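Laccase (Botrytis aclada, PDB 3SQR) catalyses the oxidation of phenolic substrates such as hydroquinones by molecular oxygen, using copper ions, and probably takes part in lignin degradation. Local coordinates at residues E316-G328 and G345-S359. Residues are numbered along the deposited sequence; the frame is centred on the assembly and turned at random.
Sequences EANAAADNYWIRG and GILRYDSSSIANPTS. With SO4 (sulfate ion), chain M.
Pro357 lies flat over the indole of Trp325: its CB is 3.6 Å from the centroid of the five-membered ring and 5° off the ring normal, a CH-pi contact. The chain has therefore folded back after strand 345-348 and covers the same face of the sheet from which Asn323 and Trp325 project. Asn323 is gripped there by its whole amide. ND2 donates to Ser353 OG at 2.9 Å, close to the amide plane, and to a water held by Asn356 O; OD1 takes a second water and a weak bond from Arg348 NH1, the guanidinium standing 86° to the amide. A straighter bond (178°) joins that NH1 to Ala355 O, and NE and NH2 of Arg348 hold a sulfate, probably from the crystallisation liquor, which Lys251 also binds. Strands 323-327 and 345-348 are antiparallel neighbours in one sheet of the second cupredoxin-like domain of this multicopper oxidase. Tyr324 and Leu347 form one hydrogen-bonded pair, Ile326 and Gly345 the next, with bonds running both ways in each; Tyr324 N to Leu347 O measures 2.7 Å. Ile326 CG1 packs on Leu347 CB at 3.9 Å on the opposite face. Trp325 N, at a non-hydrogen-bonded position facing Ile346, donates instead to Ser359 OG at 3.0 Å; that hydroxyl also bonds Asp281, which pairs with Arg327. At the other end the phenol of Tyr349 enters the bend 317-321, where its OH accepts from Ala319 N at 3.2 Å and bonds His283.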
loop_
_atom_site.group_PDB
_atom_site.type_symbol
_atom_site.label_atom_id
_atom_site.label_comp_id
_atom_site.label_asym_id
_atom_site.label_seq_id
_atom_site.Cartn_x
_atom_site.Cartn_y
_atom_site.Cartn_z
ATOM N N GLU A 316 -14.039 -20.868 0.671
ATOM C CA GLU A 316 -15.275 -21.641 0.816
ATOM C C GLU A 316 -15.320 -22.231 2.217
ATOM O O GLU A 316 -14.320 -22.802 2.700
ATOM C CB GLU A 316 -15.385 -22.707 -0.283
ATOM C CG GLU A 316 -16.631 -23.510 -0.145
ATOM C CD GLU A 316 -16.813 -24.424 -1.329
ATOM O OE1 GLU A 316 -15.791 -24.968 -1.790
ATOM O OE2 GLU A 316 -17.979 -24.565 -1.788
ATOM N N ALA A 317 -16.447 -21.960 2.868
ATOM C CA ALA A 317 -16.704 -22.310 4.236
ATOM C C ALA A 317 -17.167 -23.805 4.186
ATOM O O ALA A 317 -18.311 -24.097 4.463
ATOM C CB ALA A 317 -17.787 -21.434 4.805
ATOM N N ASN A 318 -16.231 -24.665 3.862
ATOM C CA ASN A 318 -16.497 -26.108 3.689
ATOM C C ASN A 318 -15.853 -26.958 4.798
ATOM O O ASN A 318 -15.594 -28.150 4.587
ATOM C CB ASN A 318 -15.980 -26.594 2.315
ATOM C CG ASN A 318 -14.487 -26.355 2.092
ATOM O OD1 ASN A 318 -13.757 -25.798 2.933
ATOM N ND2 ASN A 318 -14.015 -26.785 0.924
ATOM N N ALA A 319 -15.505 -26.348 5.921
ATOM C CA ALA A 319 -14.944 -27.096 7.049
ATOM C C ALA A 319 -16.044 -27.524 8.017
ATOM O O ALA A 319 -17.210 -27.051 7.986
ATOM C CB ALA A 319 -13.836 -26.285 7.801
ATOM N N ALA A 320 -15.648 -28.466 8.892
ATOM C CA ALA A 320 -16.469 -28.807 10.034
ATOM C C ALA A 320 -16.753 -27.489 10.723
ATOM O O ALA A 320 -15.805 -26.662 10.862
ATOM C CB ALA A 320 -15.688 -29.736 10.974
ATOM N N ALA A 321 -18.015 -27.264 11.089
ATOM C CA ALA A 321 -18.408 -26.067 11.797
ATOM C C ALA A 321 -17.711 -25.994 13.153
ATOM O O ALA A 321 -17.884 -26.842 14.028
ATOM C CB ALA A 321 -19.917 -25.950 11.965
ATOM N N ASP A 322 -16.905 -24.967 13.323
ATOM C CA ASP A 322 -16.098 -24.827 14.495
ATOM C C ASP A 322 -15.478 -23.416 14.391
ATOM O O ASP A 322 -15.656 -22.725 13.362
ATOM C CB ASP A 322 -14.965 -25.854 14.511
ATOM C CG ASP A 322 -14.508 -26.228 15.949
ATOM O OD1 ASP A 322 -14.803 -25.501 16.931
ATOM O OD2 ASP A 322 -13.822 -27.255 16.064
ATOM N N ASN A 323 -14.774 -23.060 15.458
ATOM C CA ASN A 323 -13.907 -21.889 15.518
ATOM C C ASN A 323 -12.542 -22.254 14.985
ATOM O O ASN A 323 -11.973 -23.313 15.285
ATOM C CB ASN A 323 -13.816 -21.439 16.968
ATOM C CG ASN A 323 -15.152 -21.232 17.558
ATOM O OD1 ASN A 323 -16.005 -20.622 16.932
ATOM N ND2 ASN A 323 -15.400 -21.822 18.735
ATOM N N TYR A 324 -11.958 -21.377 14.175
ATOM C CA TYR A 324 -10.663 -21.644 13.601
ATOM C C TYR A 324 -9.829 -20.391 13.795
ATOM O O TYR A 324 -10.377 -19.240 13.761
ATOM C CB TYR A 324 -10.775 -21.960 12.103
ATOM C CG TYR A 324 -11.494 -23.229 11.823
ATOM C CD1 TYR A 324 -12.836 -23.250 11.710
ATOM C CD2 TYR A 324 -10.788 -24.435 11.716
ATOM C CE1 TYR A 324 -13.513 -24.484 11.466
ATOM C CE2 TYR A 324 -11.448 -25.666 11.483
ATOM C CZ TYR A 324 -12.800 -25.660 11.349
ATOM O OH TYR A 324 -13.481 -26.836 11.114
ATOM N N TRP A 325 -8.551 -20.610 14.061
ATOM C CA TRP A 325 -7.648 -19.479 14.141
ATOM C C TRP A 325 -7.437 -18.864 12.763
ATOM O O TRP A 325 -7.221 -19.572 11.752
ATOM C CB TRP A 325 -6.295 -19.877 14.666
ATOM C CG TRP A 325 -6.280 -20.042 16.101
ATOM C CD1 TRP A 325 -6.065 -21.197 16.772
ATOM C CD2 TRP A 325 -6.516 -19.013 17.081
ATOM N NE1 TRP A 325 -6.117 -20.954 18.136
ATOM C CE2 TRP A 325 -6.422 -19.628 18.352
ATOM C CE3 TRP A 325 -6.791 -17.637 17.001
ATOM C CZ2 TRP A 325 -6.621 -18.907 19.567
ATOM C CZ3 TRP A 325 -6.988 -16.915 18.180
ATOM C CH2 TRP A 325 -6.895 -17.559 19.464
ATOM N N ILE A 326 -7.439 -17.533 12.749
ATOM C CA ILE A 326 -7.013 -16.756 11.550
ATOM C C ILE A 326 -5.641 -16.271 11.912
ATOM O O ILE A 326 -5.445 -15.616 12.932
ATOM C CB ILE A 326 -7.961 -15.603 11.142
ATOM C CG1 ILE A 326 -9.419 -16.095 10.858
ATOM C CG2 ILE A 326 -7.349 -14.811 9.909
ATOM C CD1 ILE A 326 -10.447 -14.927 10.803
ATOM N N ARG A 327 -4.655 -16.657 11.108
ATOM C CA ARG A 327 -3.272 -16.440 11.452
ATOM C C ARG A 327 -2.666 -15.364 10.579
ATOM O O ARG A 327 -2.631 -15.521 9.369
ATOM C CB ARG A 327 -2.486 -17.749 11.282
ATOM C CG ARG A 327 -2.982 -18.772 12.315
ATOM C CD ARG A 327 -2.117 -19.926 12.442
ATOM N NE ARG A 327 -2.823 -20.959 13.194
ATOM C CZ ARG A 327 -2.686 -21.203 14.504
ATOM N NH1 ARG A 327 -1.881 -20.477 15.281
ATOM N NH2 ARG A 327 -3.396 -22.192 15.049
ATOM N N GLY A 328 -2.231 -14.276 11.173
ATOM C CA GLY A 328 -1.422 -13.342 10.387
ATOM C C GLY A 328 -0.055 -13.915 10.066
ATOM O O GLY A 328 0.578 -13.516 9.113
ATOM N N GLY A 345 -6.746 -13.834 14.590
ATOM C CA GLY A 345 -8.164 -13.571 14.771
ATOM C C GLY A 345 -8.896 -14.905 14.805
ATOM O O GLY A 345 -8.268 -15.950 14.814
ATOM N N ILE A 346 -10.203 -14.823 14.842
ATOM C CA ILE A 346 -11.068 -15.980 14.980
ATOM C C ILE A 346 -12.117 -16.012 13.917
ATOM O O ILE A 346 -12.874 -15.025 13.690
ATOM C CB ILE A 346 -11.801 -15.968 16.378
ATOM C CG1 ILE A 346 -10.809 -15.996 17.511
ATOM C CG2 ILE A 346 -12.734 -17.137 16.452
ATOM C CD1 ILE A 346 -11.458 -15.807 18.916
ATOM N N LEU A 347 -12.173 -17.162 13.226
ATOM C CA LEU A 347 -13.199 -17.517 12.325
ATOM C C LEU A 347 -14.197 -18.425 13.074
ATOM O O LEU A 347 -13.757 -19.369 13.684
ATOM C CB LEU A 347 -12.614 -18.326 11.198
ATOM C CG LEU A 347 -13.649 -18.786 10.169
ATOM C CD1 LEU A 347 -14.151 -17.616 9.357
ATOM C CD2 LEU A 347 -13.021 -19.826 9.269
ATOM N N ARG A 348 -15.467 -18.078 13.027
ATOM C CA ARG A 348 -16.562 -18.876 13.665
ATOM C C ARG A 348 -17.559 -19.284 12.622
ATOM O O ARG A 348 -17.979 -18.479 11.774
ATOM C CB ARG A 348 -17.258 -18.050 14.709
ATOM C CG ARG A 348 -16.333 -17.509 15.774
ATOM C CD ARG A 348 -17.182 -17.002 16.910
ATOM N NE ARG A 348 -16.442 -16.347 17.944
ATOM C CZ ARG A 348 -15.643 -16.964 18.801
ATOM N NH1 ARG A 348 -15.453 -18.279 18.753
ATOM N NH2 ARG A 348 -15.027 -16.253 19.713
ATOM N N TYR A 349 -18.005 -20.541 12.692
ATOM C CA TYR A 349 -19.146 -20.975 11.886
ATOM C C TYR A 349 -20.409 -20.813 12.676
ATOM O O TYR A 349 -21.514 -20.892 12.132
ATOM C CB TYR A 349 -18.964 -22.427 11.457
ATOM C CG TYR A 349 -18.109 -22.678 10.226
ATOM C CD1 TYR A 349 -16.730 -22.492 10.262
ATOM C CD2 TYR A 349 -18.678 -23.062 9.023
ATOM C CE1 TYR A 349 -15.956 -22.720 9.159
ATOM C CE2 TYR A 349 -17.886 -23.327 7.900
ATOM C CZ TYR A 349 -16.536 -23.129 7.983
ATOM O OH TYR A 349 -15.716 -23.372 6.944
ATOM N N ASP A 350 -20.258 -20.610 13.966
ATOM C CA ASP A 350 -21.383 -20.316 14.808
ATOM C C ASP A 350 -21.016 -19.084 15.612
ATOM O O ASP A 350 -20.190 -19.132 16.530
ATOM C CB ASP A 350 -21.672 -21.523 15.716
ATOM C CG ASP A 350 -22.747 -21.231 16.754
ATOM O OD1 ASP A 350 -23.345 -20.130 16.732
ATOM O OD2 ASP A 350 -22.986 -22.126 17.609
ATOM N N SER A 351 -21.671 -17.986 15.272
ATOM C CA SER A 351 -21.349 -16.642 15.786
ATOM C C SER A 351 -21.647 -16.506 17.272
ATOM O O SER A 351 -21.159 -15.569 17.925
ATOM C CB SER A 351 -22.098 -15.544 14.999
ATOM O OG SER A 351 -23.528 -15.650 15.076
ATOM N N SER A 352 -22.463 -17.433 17.786
ATOM C CA SER A 352 -22.801 -17.441 19.190
ATOM C C SER A 352 -21.730 -18.145 20.017
ATOM O O SER A 352 -21.726 -18.025 21.236
ATOM C CB SER A 352 -24.188 -18.065 19.378
ATOM O OG SER A 352 -24.061 -19.463 19.360
ATOM N N SER A 353 -20.794 -18.848 19.388
ATOM C CA SER A 353 -19.671 -19.393 20.128
ATOM C C SER A 353 -18.838 -18.220 20.643
ATOM O O SER A 353 -18.620 -17.212 19.942
ATOM C CB SER A 353 -18.795 -20.310 19.287
ATOM O OG SER A 353 -17.820 -20.956 20.102
ATOM N N ILE A 354 -18.390 -18.362 21.876
ATOM C CA ILE A 354 -17.463 -17.440 22.490
ATOM C C ILE A 354 -16.131 -18.127 22.788
ATOM O O ILE A 354 -15.233 -17.505 23.312
ATOM C CB ILE A 354 -18.046 -16.851 23.757
ATOM C CG1 ILE A 354 -18.637 -17.988 24.651
ATOM C CG2 ILE A 354 -19.088 -15.808 23.377
ATOM C CD1 ILE A 354 -18.715 -17.631 26.119
ATOM N N ALA A 355 -16.000 -19.400 22.414
ATOM C CA ALA A 355 -14.769 -20.188 22.606
ATOM C C ALA A 355 -13.607 -19.759 21.713
ATOM O O ALA A 355 -13.777 -19.531 20.519
ATOM C CB ALA A 355 -15.055 -21.658 22.355
ATOM N N ASN A 356 -12.412 -19.738 22.281
ATOM C CA ASN A 356 -11.228 -19.630 21.444
ATOM C C ASN A 356 -11.052 -20.870 20.574
ATOM O O ASN A 356 -11.345 -21.984 20.994
ATOM C CB ASN A 356 -9.968 -19.411 22.273
ATOM C CG ASN A 356 -9.774 -17.971 22.696
ATOM O OD1 ASN A 356 -8.935 -17.716 23.546
ATOM N ND2 ASN A 356 -10.526 -17.028 22.130
ATOM N N PRO A 357 -10.564 -20.687 19.346
ATOM C CA PRO A 357 -10.299 -21.825 18.511
ATOM C C PRO A 357 -9.233 -22.694 19.100
ATOM O O PRO A 357 -8.322 -22.205 19.737
ATOM C CB PRO A 357 -9.773 -21.209 17.192
ATOM C CG PRO A 357 -10.159 -19.844 17.247
ATOM C CD PRO A 357 -10.190 -19.437 18.670
ATOM N N THR A 358 -9.317 -23.976 18.804
ATOM C CA THR A 358 -8.265 -24.904 19.163
ATOM C C THR A 358 -7.680 -25.554 17.919
ATOM O O THR A 358 -7.085 -26.609 18.010
ATOM C CB THR A 358 -8.785 -25.978 20.165
ATOM O OG1 THR A 358 -9.968 -26.637 19.660
ATOM C CG2 THR A 358 -9.061 -25.318 21.479
ATOM N N SER A 359 -7.781 -24.903 16.760
ATOM C CA SER A 359 -7.355 -25.554 15.523
ATOM C C SER A 359 -5.848 -25.514 15.375
ATOM O O SER A 359 -5.133 -24.708 16.018
ATOM C CB SER A 359 -8.027 -24.880 14.328
ATOM O OG SER A 359 -7.862 -23.463 14.460
HETATM S S SO4 M . -16.916 -12.742 18.990
HETATM O O1 SO4 M . -17.633 -12.428 20.216
HETATM O O2 SO4 M . -16.446 -11.477 18.414
HETATM O O3 SO4 M . -15.760 -13.578 19.266
HETATM O O4 SO4 M . -17.833 -13.427 18.064
HETATM O O HOH W 1 -18.082 -21.590 15.476
HETATM O O HOH W 2 -13.299 -23.706 19.807
HETATM O O HOH W 3 -11.581 -24.939 17.345
#